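Local coordinates for protein ectonucleotide pyrophosphatase/phosphodiesterase family member 5 (PDB 5VEO) that probably hydrolyses phosphodiester or pyrophosphate bonds in nucleotides at the cell surface as a zinc-dependent ectoenzyme, and holds AMP in this inactivated form, at residues S20-R25 with S223-T228; V50-I55 with M334-L339; Y143-S148 with Y172-D177. The protein carries 1 engineered substitution. All coordinates share one frame; numbering follows the deposited sequence.

Interaction 1: residues S20-R25 with S223-T228; sequences SFDGFR and SDHGMT. With ZN (zinc ion), chain E; AMP (adenosine monophosphate), chain Q.
Ser20 and Ser223 face each other with CA atoms 4.6 Å apart, and the backbones close to 3.7 Å between the CA atoms of Arg25 and Gly226, as strand 16-21 runs out into a type II turn from Phe21 to Phe24. The hydroxyl of Ser223 reaches into that turn. Its OG donates to Phe21 O at 2.6 Å, tilted out of the carbonyl plane, and accepts from Phe24 N at 2.9 Å in a nearly straight bond (169°). Asp224 grips the turn as well: OD1 takes Gly23 N at 2.9 Å, nearly along the C-O direction. With CG set between its backbone N and carbonyl carbon (chi1 50°), this carboxylate also turns OD2 to the zinc ion. Asp22 comes to the metal from the turn with OD1, its carboxylate at right angles to that of Asp224, while its OD2 is held by Tyr172. His225 NE2 is the third protein ligand; ND1 donates to Gly226 O in the ring plane, which fixes the rotation of the imidazole. Farther out, Arg25 lays CB and CG against Gly226 CA, where a side chain on Gly226 would collide with CG, and then bends at chi3 to bring NH1 to Met227 O at 2.9 Å, in the guanidinium plane, while NE forms a salt bridge with Asp27. Replacing Arg25 by a leucine would probably leave Met227 O without this donor and Asp27 without its salt-bridge partner. AMP O3P is the fourth ligand, 1.8 Å from the zinc. The cation between Asp22 and Asp224 probably offsets the repulsion of these neighbouring carboxylates and would draw charge from the phosphate oxygen, consistent with a hydrolytic zinc site of the alkaline phosphatase clan.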
loop_
_atom_site.group_PDB
_atom_site.type_symbol
_atom_site.label_atom_id
_atom_site.label_comp_id
_atom_site.label_asym_id
_atom_site.label_seq_id
_atom_site.Cartn_x
_atom_site.Cartn_y
_atom_site.Cartn_z
ATOM N N SER A 20 -5.527 0.147 7.538
ATOM C CA SER A 20 -4.528 0.913 6.788
ATOM C C SER A 20 -4.936 2.381 6.791
ATOM O O SER A 20 -5.997 2.740 6.260
ATOM C CB SER A 20 -4.371 0.430 5.350
ATOM O OG SER A 20 -3.475 1.274 4.668
ATOM N N PHE A 21 -4.117 3.209 7.439
ATOM C CA PHE A 21 -4.181 4.655 7.280
ATOM C C PHE A 21 -3.218 4.983 6.164
ATOM O O PHE A 21 -2.000 4.910 6.351
ATOM C CB PHE A 21 -3.812 5.399 8.557
ATOM C CG PHE A 21 -4.810 5.246 9.653
ATOM C CD1 PHE A 21 -6.040 5.871 9.561
ATOM C CD2 PHE A 21 -4.513 4.519 10.793
ATOM C CE1 PHE A 21 -6.956 5.752 10.551
ATOM C CE2 PHE A 21 -5.452 4.404 11.811
ATOM C CZ PHE A 21 -6.663 5.021 11.687
ATOM N N ASP A 22 -3.757 5.309 5.002
ATOM C CA ASP A 22 -2.923 5.424 3.817
ATOM C C ASP A 22 -1.825 6.478 4.029
ATOM O O ASP A 22 -2.097 7.591 4.489
ATOM C CB ASP A 22 -3.800 5.787 2.619
ATOM C CG ASP A 22 -3.104 5.525 1.293
ATOM O OD1 ASP A 22 -1.965 6.039 1.139
ATOM O OD2 ASP A 22 -3.661 4.785 0.440
ATOM N N GLY A 23 -0.591 6.135 3.671
ATOM C CA GLY A 23 0.500 7.111 3.665
ATOM C C GLY A 23 0.996 7.521 5.033
ATOM O O GLY A 23 1.491 8.645 5.207
ATOM N N PHE A 24 0.891 6.633 6.013
ATOM C CA PHE A 24 1.290 6.948 7.383
ATOM C C PHE A 24 2.745 6.517 7.537
ATOM O O PHE A 24 3.064 5.362 7.845
ATOM C CB PHE A 24 0.369 6.283 8.400
ATOM C CG PHE A 24 0.415 6.921 9.765
ATOM C CD1 PHE A 24 1.566 6.861 10.554
ATOM C CD2 PHE A 24 -0.680 7.621 10.252
ATOM C CE1 PHE A 24 1.596 7.463 11.810
ATOM C CE2 PHE A 24 -0.652 8.211 11.517
ATOM C CZ PHE A 24 0.492 8.128 12.294
ATOM N N ARG A 25 3.640 7.461 7.269
ATOM C CA ARG A 25 5.070 7.234 7.407
ATOM C C ARG A 25 5.397 6.858 8.853
ATOM O O ARG A 25 4.825 7.404 9.799
ATOM C CB ARG A 25 5.815 8.512 6.992
ATOM C CG ARG A 25 7.284 8.348 6.750
ATOM C CD ARG A 25 7.857 9.595 6.115
ATOM N NE ARG A 25 8.281 10.537 7.108
ATOM C CZ ARG A 25 8.791 11.734 6.837
ATOM N NH1 ARG A 25 8.916 12.160 5.575
ATOM N NH2 ARG A 25 9.197 12.505 7.847
ATOM N N SER A 223 0.118 0.651 7.211
ATOM C CA SER A 223 -0.055 1.534 6.069
ATOM C C SER A 223 0.658 0.911 4.878
ATOM O O SER A 223 1.317 -0.134 4.986
ATOM C CB SER A 223 0.475 2.929 6.393
ATOM O OG SER A 223 0.169 3.865 5.390
ATOM N N ASP A 224 0.491 1.555 3.733
ATOM C CA ASP A 224 1.090 1.096 2.490
ATOM C C ASP A 224 2.484 1.665 2.235
ATOM O O ASP A 224 3.277 1.020 1.554
ATOM C CB ASP A 224 0.171 1.404 1.302
ATOM C CG ASP A 224 -0.332 2.846 1.235
ATOM O OD1 ASP A 224 -0.219 3.653 2.197
ATOM O OD2 ASP A 224 -0.886 3.179 0.144
ATOM N N HIS A 225 2.785 2.850 2.753
ATOM C CA HIS A 225 4.044 3.547 2.469
ATOM C C HIS A 225 4.074 4.844 3.262
ATOM O O HIS A 225 3.083 5.216 3.922
ATOM C CB HIS A 225 4.171 3.883 0.972
ATOM C CG HIS A 225 3.009 4.684 0.494
ATOM N ND1 HIS A 225 2.828 6.012 0.831
ATOM C CD2 HIS A 225 1.877 4.299 -0.146
ATOM C CE1 HIS A 225 1.638 6.408 0.405
ATOM N NE2 HIS A 225 1.050 5.390 -0.201
ATOM N N GLY A 226 5.182 5.558 3.138
ATOM C CA GLY A 226 5.371 6.861 3.729
ATOM C C GLY A 226 5.198 7.983 2.725
ATOM O O GLY A 226 4.295 7.965 1.873
ATOM N N MET A 227 6.059 8.991 2.833
ATOM C CA MET A 227 5.909 10.197 2.028
ATOM C C MET A 227 7.208 10.989 2.105
ATOM O O MET A 227 7.864 10.999 3.146
ATOM C CB MET A 227 4.734 11.049 2.545
ATOM C CG MET A 227 4.289 12.212 1.660
ATOM S SD MET A 227 3.377 11.713 0.166
ATOM C CE MET A 227 1.885 11.050 0.872
ATOM N N THR A 228 7.581 11.633 1.011
ATOM C CA THR A 228 8.772 12.475 1.004
ATOM C C THR A 228 8.447 13.824 0.370
ATOM O O THR A 228 7.507 13.963 -0.421
ATOM C CB THR A 228 9.989 11.796 0.320
ATOM O OG1 THR A 228 11.212 12.444 0.719
ATOM C CG2 THR A 228 9.950 11.908 -1.142
HETATM ZN ZN ZN E . -0.991 5.131 -0.271
HETATM P P AMP Q . -1.695 6.251 -3.316
HETATM O O1P AMP Q . -0.859 5.376 -4.201
HETATM O O2P AMP Q . -1.402 7.738 -3.548
HETATM O O3P AMP Q . -1.574 5.900 -1.836
HETATM O "O5'" AMP Q . -3.236 6.027 -3.690
HETATM C "C5'" AMP Q . -4.238 6.304 -2.701
HETATM C "C4'" AMP Q . -5.511 6.867 -3.270
HETATM O "O4'" AMP Q . -6.230 5.811 -3.893
HETATM C "C3'" AMP Q . -6.455 7.426 -2.204
HETATM O "O3'" AMP Q . -6.475 8.835 -2.251
HETATM C "C2'" AMP Q . -7.834 6.865 -2.565
HETATM O "O2'" AMP Q . -8.854 7.821 -2.670
HETATM C "C1'" AMP Q . -7.591 6.161 -3.884
HETATM N N9 AMP Q . -8.375 4.956 -4.039
HETATM C C8 AMP Q . -8.308 3.831 -3.307
HETATM N N7 AMP Q . -9.193 2.922 -3.784
HETATM C C5 AMP Q . -9.812 3.509 -4.843
HETATM C C6 AMP Q . -10.850 3.125 -5.822
HETATM N N6 AMP Q . -11.414 1.906 -5.757
HETATM N N1 AMP Q . -11.207 4.015 -6.764
HETATM C C2 AMP Q . -10.658 5.240 -6.857
HETATM N N3 AMP Q . -9.703 5.667 -6.015
HETATM C C4 AMP Q . -9.274 4.845 -5.003
#

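Interaction 2: residues V50-I55 with M334-L339. With EDO (1,2-ethanediol), chain K.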
loop_
_atom_site.group_PDB
_atom_site.type_symbol
_atom_site.label_atom_id
_atom_site.label_comp_id
_atom_site.label_asym_id
_atom_site.label_seq_id
_atom_site.Cartn_x
_atom_site.Cartn_y
_atom_site.Cartn_z
ATOM N N VAL A 50 9.575 -1.164 8.651
ATOM C CA VAL A 50 8.856 -2.082 7.776
ATOM C C VAL A 50 9.310 -1.817 6.362
ATOM O O VAL A 50 9.059 -0.733 5.814
ATOM C CB VAL A 50 7.345 -1.874 7.871
ATOM C CG1 VAL A 50 6.602 -2.807 6.875
ATOM C CG2 VAL A 50 6.875 -2.033 9.303
ATOM N N THR A 51 9.986 -2.783 5.773
ATOM C CA THR A 51 10.322 -2.677 4.363
ATOM C C THR A 51 9.118 -3.131 3.557
ATOM O O THR A 51 8.758 -4.320 3.571
ATOM C CB THR A 51 11.546 -3.512 4.019
ATOM O OG1 THR A 51 12.660 -3.023 4.751
ATOM C CG2 THR A 51 11.842 -3.402 2.552
ATOM N N ASN A 52 8.492 -2.181 2.878
ATOM C CA ASN A 52 7.339 -2.441 2.028
ATOM C C ASN A 52 7.850 -2.819 0.638
ATOM O O ASN A 52 9.004 -3.241 0.495
ATOM C CB ASN A 52 6.384 -1.235 2.076
ATOM C CG ASN A 52 7.050 0.099 1.683
ATOM O OD1 ASN A 52 8.285 0.241 1.679
ATOM N ND2 ASN A 52 6.212 1.104 1.387
ATOM N N VAL A 53 6.998 -2.769 -0.386
ATOM C CA VAL A 53 7.406 -3.253 -1.700
ATOM C C VAL A 53 7.444 -2.126 -2.723
ATOM O O VAL A 53 6.705 -1.126 -2.663
ATOM C CB VAL A 53 6.538 -4.416 -2.239
ATOM C CG1 VAL A 53 6.588 -5.604 -1.301
ATOM C CG2 VAL A 53 5.134 -4.006 -2.538
ATOM N N PHE A 54 8.304 -2.338 -3.714
ATOM C CA PHE A 54 8.430 -1.459 -4.865
ATOM C C PHE A 54 7.392 -1.820 -5.912
ATOM O O PHE A 54 7.181 -3.018 -6.163
ATOM C CB PHE A 54 9.835 -1.611 -5.436
ATOM C CG PHE A 54 10.206 -0.613 -6.486
ATOM C CD1 PHE A 54 10.612 0.672 -6.147
ATOM C CD2 PHE A 54 10.215 -0.975 -7.821
ATOM C CE1 PHE A 54 10.999 1.576 -7.126
ATOM C CE2 PHE A 54 10.612 -0.074 -8.797
ATOM C CZ PHE A 54 10.993 1.199 -8.449
ATOM N N ILE A 55 6.743 -0.849 -6.560
ATOM C CA ILE A 55 6.814 0.576 -6.250
ATOM C C ILE A 55 5.970 0.897 -5.023
ATOM O O ILE A 55 4.971 0.247 -4.742
ATOM C CB ILE A 55 6.371 1.433 -7.464
ATOM C CG1 ILE A 55 4.878 1.273 -7.765
ATOM C CG2 ILE A 55 7.212 1.095 -8.679
ATOM C CD1 ILE A 55 4.388 2.161 -8.891
ATOM N N MET A 334 9.927 6.023 2.782
ATOM C CA MET A 334 8.864 5.243 2.149
ATOM C C MET A 334 8.257 4.200 3.078
ATOM O O MET A 334 7.250 3.578 2.703
ATOM C CB MET A 334 9.393 4.569 0.893
ATOM C CG MET A 334 9.712 5.528 -0.225
ATOM S SD MET A 334 8.314 6.533 -0.747
ATOM C CE MET A 334 8.627 8.042 0.101
ATOM N N HIS A 335 8.807 4.036 4.306
ATOM C CA HIS A 335 8.369 2.932 5.158
ATOM C C HIS A 335 7.151 3.311 6.005
ATOM O O HIS A 335 7.087 4.408 6.568
ATOM C CB HIS A 335 9.506 2.479 6.062
ATOM C CG HIS A 335 10.638 1.873 5.299
ATOM N ND1 HIS A 335 11.878 1.639 5.847
ATOM C CD2 HIS A 335 10.716 1.475 4.008
ATOM C CE1 HIS A 335 12.673 1.121 4.927
ATOM N NE2 HIS A 335 11.984 0.995 3.807
ATOM N N PRO A 336 6.187 2.397 6.114
ATOM C CA PRO A 336 4.973 2.647 6.888
ATOM C C PRO A 336 5.110 2.280 8.356
ATOM O O PRO A 336 5.918 1.437 8.736
ATOM C CB PRO A 336 3.973 1.689 6.239
ATOM C CG PRO A 336 4.831 0.506 5.880
ATOM C CD PRO A 336 6.155 1.099 5.433
ATOM N N ILE A 337 4.193 2.831 9.154
ATOM C CA ILE A 337 4.023 2.386 10.534
ATOM C C ILE A 337 3.555 0.938 10.567
ATOM O O ILE A 337 2.881 0.445 9.638
ATOM C CB ILE A 337 3.000 3.230 11.313
ATOM C CG1 ILE A 337 1.663 3.254 10.562
ATOM C CG2 ILE A 337 3.556 4.554 11.700
ATOM C CD1 ILE A 337 0.466 3.526 11.414
ATOM N N PHE A 338 3.857 0.267 11.677
ATOM C CA PHE A 338 3.235 -1.017 12.005
ATOM C C PHE A 338 3.138 -1.155 13.518
ATOM O O PHE A 338 4.158 -1.093 14.222
ATOM C CB PHE A 338 4.025 -2.191 11.421
ATOM C CG PHE A 338 3.395 -3.530 11.676
ATOM C CD1 PHE A 338 2.637 -4.142 10.694
ATOM C CD2 PHE A 338 3.553 -4.175 12.898
ATOM C CE1 PHE A 338 2.039 -5.386 10.930
ATOM C CE2 PHE A 338 2.967 -5.390 13.134
ATOM C CZ PHE A 338 2.204 -6.001 12.143
ATOM N N LEU A 339 1.924 -1.372 14.012
ATOM C CA LEU A 339 1.720 -1.644 15.425
ATOM C C LEU A 339 0.499 -2.539 15.566
ATOM O O LEU A 339 -0.313 -2.639 14.653
ATOM C CB LEU A 339 1.591 -0.350 16.238
ATOM C CG LEU A 339 0.476 0.664 16.079
ATOM C CD1 LEU A 339 0.487 1.652 17.266
ATOM C CD2 LEU A 339 0.604 1.424 14.751
HETATM C C1 EDO K . 9.730 -6.320 1.091
HETATM O O1 EDO K . 8.535 -6.696 1.826
HETATM C C2 EDO K . 10.891 -7.326 1.209
HETATM O O2 EDO K . 12.050 -6.868 0.455
HETATM O O HOH W 1 8.598 1.389 9.198
#
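Val50 packs on Pro336 and Phe338 where two antiparallel neighbours of the central mixed sheet, strands 45-51 and 338-341, diverge in this alkaline phosphatase-like core. The tight part centres on Val50, both its methyls and its carbonyl oxygen. Val50 CG1 meets Pro336 CG at 3.9 Å, the two side chains crossing at about a right angle, and CG2, anti to the carbonyl carbon, presses on Phe338 CB at 3.6 Å. Val50 O sits over one face of the His335 imidazole, off toward its rim and 3.1 Å from CG. That ring is held at both nitrogens, ND1 by Gln49 and NE2 by Asn329. Where the backbones have separated, water fills in: one molecule accepts from Val50 N at 2.8 Å and donates to Pro336 O at 2.7 Å. Looser still is Thr51, a partly exposed residue that only brushes His335 and whose carbonyl O takes a hydrogen bond from an ethanediol, probably a crystallisation additive. Asn52 closes the contact. Its ND2 is held mainly by Asp224 O and makes only a weak, bent bond (124°) to Met334 O. Its OD1 is buried without a hydrogen-bond partner, lying at the edge of the perpendicular His335 ring, 3.6 Å from CD2.

Interaction 3: residues Y143-S148 with Y172-D177; sequences YNESVS and YWEEPD. With ZN (zinc ion), chain F; ZN (zinc ion), chain D; AMP (adenosine monophosphate), chain Q; NAG (2-acetamido-2-deoxy-beta-D-glucopyranose), chain I.
Glu174 and Tyr143 meet from opposite directions, the phenol OH donating to carboxylate OE1 at 2.6 Å. The oxygen is approached on its anti side, 28° out of the carboxylate plane, and it also takes a salt bridge from Arg152. With its proton committed to Glu174, Tyr143 OH accepts from AMP O2' at 2.9 Å. CG lies anti to the backbone N (chi1 -176°), which swings the ring across to the nucleotide, and one ring face carries the adenine, whose C5 is 3.5 Å from Tyr143 CE1. Glu174 also packs its CG against Glu145 OE2. The extended chain of Glu145 delivers that oxygen to a zinc ion at 2.1 Å; AMP O3', three waters and Asp178 fill out the coordination. The two neighbouring carboxylates are probably eased by the zinc on one and the arginine on the other. Trp173 meets the loop farther along: CZ3 at the indole edge reaches Val147 O, in the ring plane, at 3.6 Å, an oxygen that also accepts from Arg152 NH2, while Glu174 OE2 stands above one face. Asn144, pointing away from the contact, bears an N-linked sugar, and its OD1 receives Ser146 N in an Asx turn. The whole is a nucleoside pocket at the end of strand 168-173, a base lying over the face of Tyr143 and a gripped ribose, leading to Asp177 at the zinc beside the phosphate.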
loop_
_atom_site.group_PDB
_atom_site.type_symbol
_atom_site.label_atom_id
_atom_site.label_comp_id
_atom_site.label_asym_id
_atom_site.label_seq_id
_atom_site.Cartn_x
_atom_site.Cartn_y
_atom_site.Cartn_z
ATOM N N TYR A 143 -16.401 1.045 -3.156
ATOM C CA TYR A 143 -15.481 2.105 -2.759
ATOM C C TYR A 143 -16.134 3.473 -2.923
ATOM O O TYR A 143 -16.683 3.810 -3.983
ATOM C CB TYR A 143 -14.174 2.080 -3.555
ATOM C CG TYR A 143 -13.245 3.153 -3.023
ATOM C CD1 TYR A 143 -13.096 4.364 -3.670
ATOM C CD2 TYR A 143 -12.600 2.980 -1.803
ATOM C CE1 TYR A 143 -12.273 5.358 -3.164
ATOM C CE2 TYR A 143 -11.776 3.971 -1.279
ATOM C CZ TYR A 143 -11.644 5.178 -1.954
ATOM O OH TYR A 143 -10.820 6.161 -1.437
ATOM N N ASN A 144 -16.034 4.278 -1.870
ATOM C CA ASN A 144 -16.574 5.630 -1.895
ATOM C C ASN A 144 -15.804 6.438 -0.861
ATOM O O ASN A 144 -16.003 6.265 0.344
ATOM C CB ASN A 144 -18.074 5.624 -1.616
ATOM C CG ASN A 144 -18.693 6.987 -1.802
ATOM O OD1 ASN A 144 -18.062 8.002 -1.517
ATOM N ND2 ASN A 144 -19.934 7.023 -2.285
ATOM N N GLU A 145 -14.930 7.316 -1.343
ATOM C CA GLU A 145 -14.066 8.098 -0.467
ATOM C C GLU A 145 -14.846 9.031 0.450
ATOM O O GLU A 145 -14.312 9.459 1.485
ATOM C CB GLU A 145 -13.081 8.881 -1.340
ATOM C CG GLU A 145 -12.038 9.620 -0.573
ATOM C CD GLU A 145 -10.901 10.062 -1.461
ATOM O OE1 GLU A 145 -11.125 10.167 -2.686
ATOM O OE2 GLU A 145 -9.777 10.274 -0.951
ATOM N N SER A 146 -16.096 9.366 0.089
ATOM C CA SER A 146 -16.918 10.278 0.881
ATOM C C SER A 146 -17.499 9.645 2.132
ATOM O O SER A 146 -18.044 10.370 2.972
ATOM C CB SER A 146 -18.067 10.817 0.033
ATOM O OG SER A 146 -17.552 11.522 -1.080
ATOM N N VAL A 147 -17.444 8.325 2.263
ATOM C CA VAL A 147 -17.997 7.681 3.446
ATOM C C VAL A 147 -17.081 7.978 4.622
ATOM O O VAL A 147 -15.858 7.793 4.543
ATOM C CB VAL A 147 -18.159 6.172 3.218
ATOM C CG1 VAL A 147 -18.604 5.487 4.485
ATOM C CG2 VAL A 147 -19.166 5.907 2.109
ATOM N N SER A 148 -17.671 8.462 5.708
ATOM C CA SER A 148 -16.911 8.897 6.863
ATOM C C SER A 148 -16.169 7.722 7.497
ATOM O O SER A 148 -16.554 6.550 7.371
ATOM C CB SER A 148 -17.840 9.528 7.895
ATOM O OG SER A 148 -18.636 8.523 8.490
ATOM N N TYR A 172 -9.913 0.824 5.765
ATOM C CA TYR A 172 -9.027 1.707 5.022
ATOM C C TYR A 172 -9.485 3.151 5.191
ATOM O O TYR A 172 -10.695 3.446 5.166
ATOM C CB TYR A 172 -9.016 1.298 3.550
ATOM C CG TYR A 172 -8.276 2.221 2.622
ATOM C CD1 TYR A 172 -6.889 2.211 2.553
ATOM C CD2 TYR A 172 -8.961 3.113 1.831
ATOM C CE1 TYR A 172 -6.210 3.057 1.697
ATOM C CE2 TYR A 172 -8.300 3.964 0.980
ATOM C CZ TYR A 172 -6.922 3.944 0.923
ATOM O OH TYR A 172 -6.290 4.803 0.073
ATOM N N TRP A 173 -8.507 4.049 5.323
ATOM C CA TRP A 173 -8.742 5.490 5.382
ATOM C C TRP A 173 -7.677 6.197 4.549
ATOM O O TRP A 173 -6.520 5.766 4.534
ATOM C CB TRP A 173 -8.721 5.976 6.834
ATOM C CG TRP A 173 -9.112 7.406 7.056
ATOM C CD1 TRP A 173 -8.343 8.393 7.617
ATOM C CD2 TRP A 173 -10.368 8.012 6.741
ATOM N NE1 TRP A 173 -9.054 9.564 7.680
ATOM C CE2 TRP A 173 -10.297 9.361 7.143
ATOM C CE3 TRP A 173 -11.548 7.542 6.157
ATOM C CZ2 TRP A 173 -11.353 10.247 6.970
ATOM C CZ3 TRP A 173 -12.606 8.414 5.999
ATOM C CH2 TRP A 173 -12.501 9.757 6.397
ATOM N N GLU A 174 -8.070 7.291 3.864
ATOM C CA GLU A 174 -7.227 7.936 2.853
ATOM C C GLU A 174 -6.227 8.939 3.423
ATOM O O GLU A 174 -5.362 9.432 2.670
ATOM C CB GLU A 174 -8.105 8.639 1.822
ATOM C CG GLU A 174 -8.982 7.699 1.002
ATOM C CD GLU A 174 -10.258 7.225 1.696
ATOM O OE1 GLU A 174 -10.921 6.318 1.126
ATOM O OE2 GLU A 174 -10.623 7.785 2.765
ATOM N N GLU A 175 -6.340 9.268 4.706
ATOM C CA GLU A 175 -5.362 10.122 5.379
ATOM C C GLU A 175 -4.409 9.277 6.220
ATOM O O GLU A 175 -4.819 8.240 6.784
ATOM C CB GLU A 175 -6.061 11.155 6.260
ATOM C CG GLU A 175 -6.813 12.223 5.495
ATOM C CD GLU A 175 -5.920 13.285 4.839
ATOM O OE1 GLU A 175 -4.726 13.032 4.570
ATOM O OE2 GLU A 175 -6.452 14.384 4.571
ATOM N N PRO A 176 -3.150 9.746 6.364
ATOM C CA PRO A 176 -2.629 11.071 6.014
ATOM C C PRO A 176 -2.018 11.226 4.599
ATOM O O PRO A 176 -1.395 12.244 4.310
ATOM C CB PRO A 176 -1.559 11.281 7.084
ATOM C CG PRO A 176 -1.013 9.924 7.301
ATOM C CD PRO A 176 -2.204 9.008 7.217
ATOM N N ASP A 177 -2.257 10.249 3.720
ATOM C CA ASP A 177 -1.759 10.328 2.343
ATOM C C ASP A 177 -2.248 11.585 1.625
ATOM O O ASP A 177 -1.462 12.306 0.993
ATOM C CB ASP A 177 -2.180 9.078 1.574
ATOM C CG ASP A 177 -1.675 9.069 0.151
ATOM O OD1 ASP A 177 -0.482 8.761 -0.057
ATOM O OD2 ASP A 177 -2.476 9.341 -0.781
HETATM ZN ZN ZN F . -7.905 10.425 -1.867
HETATM ZN ZN ZN D . -0.467 8.773 -2.180
HETATM P P AMP Q . -1.695 6.251 -3.316
HETATM O O1P AMP Q . -0.859 5.376 -4.201
HETATM O O2P AMP Q . -1.402 7.738 -3.548
HETATM O O3P AMP Q . -1.574 5.900 -1.836
HETATM O "O5'" AMP Q . -3.236 6.027 -3.690
HETATM C "C5'" AMP Q . -4.238 6.304 -2.701
HETATM C "C4'" AMP Q . -5.511 6.867 -3.270
HETATM O "O4'" AMP Q . -6.230 5.811 -3.893
HETATM C "C3'" AMP Q . -6.455 7.426 -2.204
HETATM O "O3'" AMP Q . -6.475 8.835 -2.251
HETATM C "C2'" AMP Q . -7.834 6.865 -2.565
HETATM O "O2'" AMP Q . -8.854 7.821 -2.670
HETATM C "C1'" AMP Q . -7.591 6.161 -3.884
HETATM N N9 AMP Q . -8.375 4.956 -4.039
HETATM C C8 AMP Q . -8.308 3.831 -3.307
HETATM N N7 AMP Q . -9.193 2.922 -3.784
HETATM C C5 AMP Q . -9.812 3.509 -4.843
HETATM C C6 AMP Q . -10.850 3.125 -5.822
HETATM N N6 AMP Q . -11.414 1.906 -5.757
HETATM N N1 AMP Q . -11.207 4.015 -6.764
HETATM C C2 AMP Q . -10.658 5.240 -6.857
HETATM N N3 AMP Q . -9.703 5.667 -6.015
HETATM C C4 AMP Q . -9.274 4.845 -5.003
HETATM C C1 NAG I . -20.584 8.286 -2.503
HETATM C C2 NAG I . -21.488 8.238 -3.729
HETATM C C3 NAG I . -21.998 9.626 -4.027
HETATM C C4 NAG I . -22.761 10.168 -2.829
HETATM C C5 NAG I . -21.989 10.053 -1.509
HETATM C C6 NAG I . -22.939 10.240 -0.341
HETATM C C7 NAG I . -21.336 6.798 -5.717
HETATM C C8 NAG I . -20.473 6.358 -6.864
HETATM N N2 NAG I . -20.794 7.696 -4.887
HETATM O O3 NAG I . -22.877 9.570 -5.145
HETATM O O4 NAG I . -23.056 11.542 -3.050
HETATM O O5 NAG I . -21.346 8.768 -1.350
HETATM O O6 NAG I . -22.526 9.591 0.854
HETATM O O7 NAG I . -22.471 6.359 -5.553
HETATM O O HOH W 2 -7.874 11.083 -4.133
HETATM O O HOH W 3 -9.490 11.711 -3.272
HETATM O O HOH W 4 -9.086 12.378 -1.207
#

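How the interactions relate
All three contacts reach the same mixed sheet, with interaction 1 in the middle. Its centre is about 8 Å from that of interaction 2, where Asp224 O receives Asn52 ND2 and Gly226 N probably bonds Met334 O, each at 2.9 Å; Asn52 and Met334 thus act as second-shell partners of the segment carrying Asp224 and His225. Interaction 3 lies about 13 Å from interaction 1, joined through Tyr172 OH and Asp22 OD2 at 2.7 Å. AMP bridges these two: base and ribose rest on 143-148 and 172-177, while its phosphate spans two zinc ions, that of interaction 1 and one held by Asp177, His181 and His325. Interactions 2 and 3 do not touch, their nearest atoms about 7 Å apart.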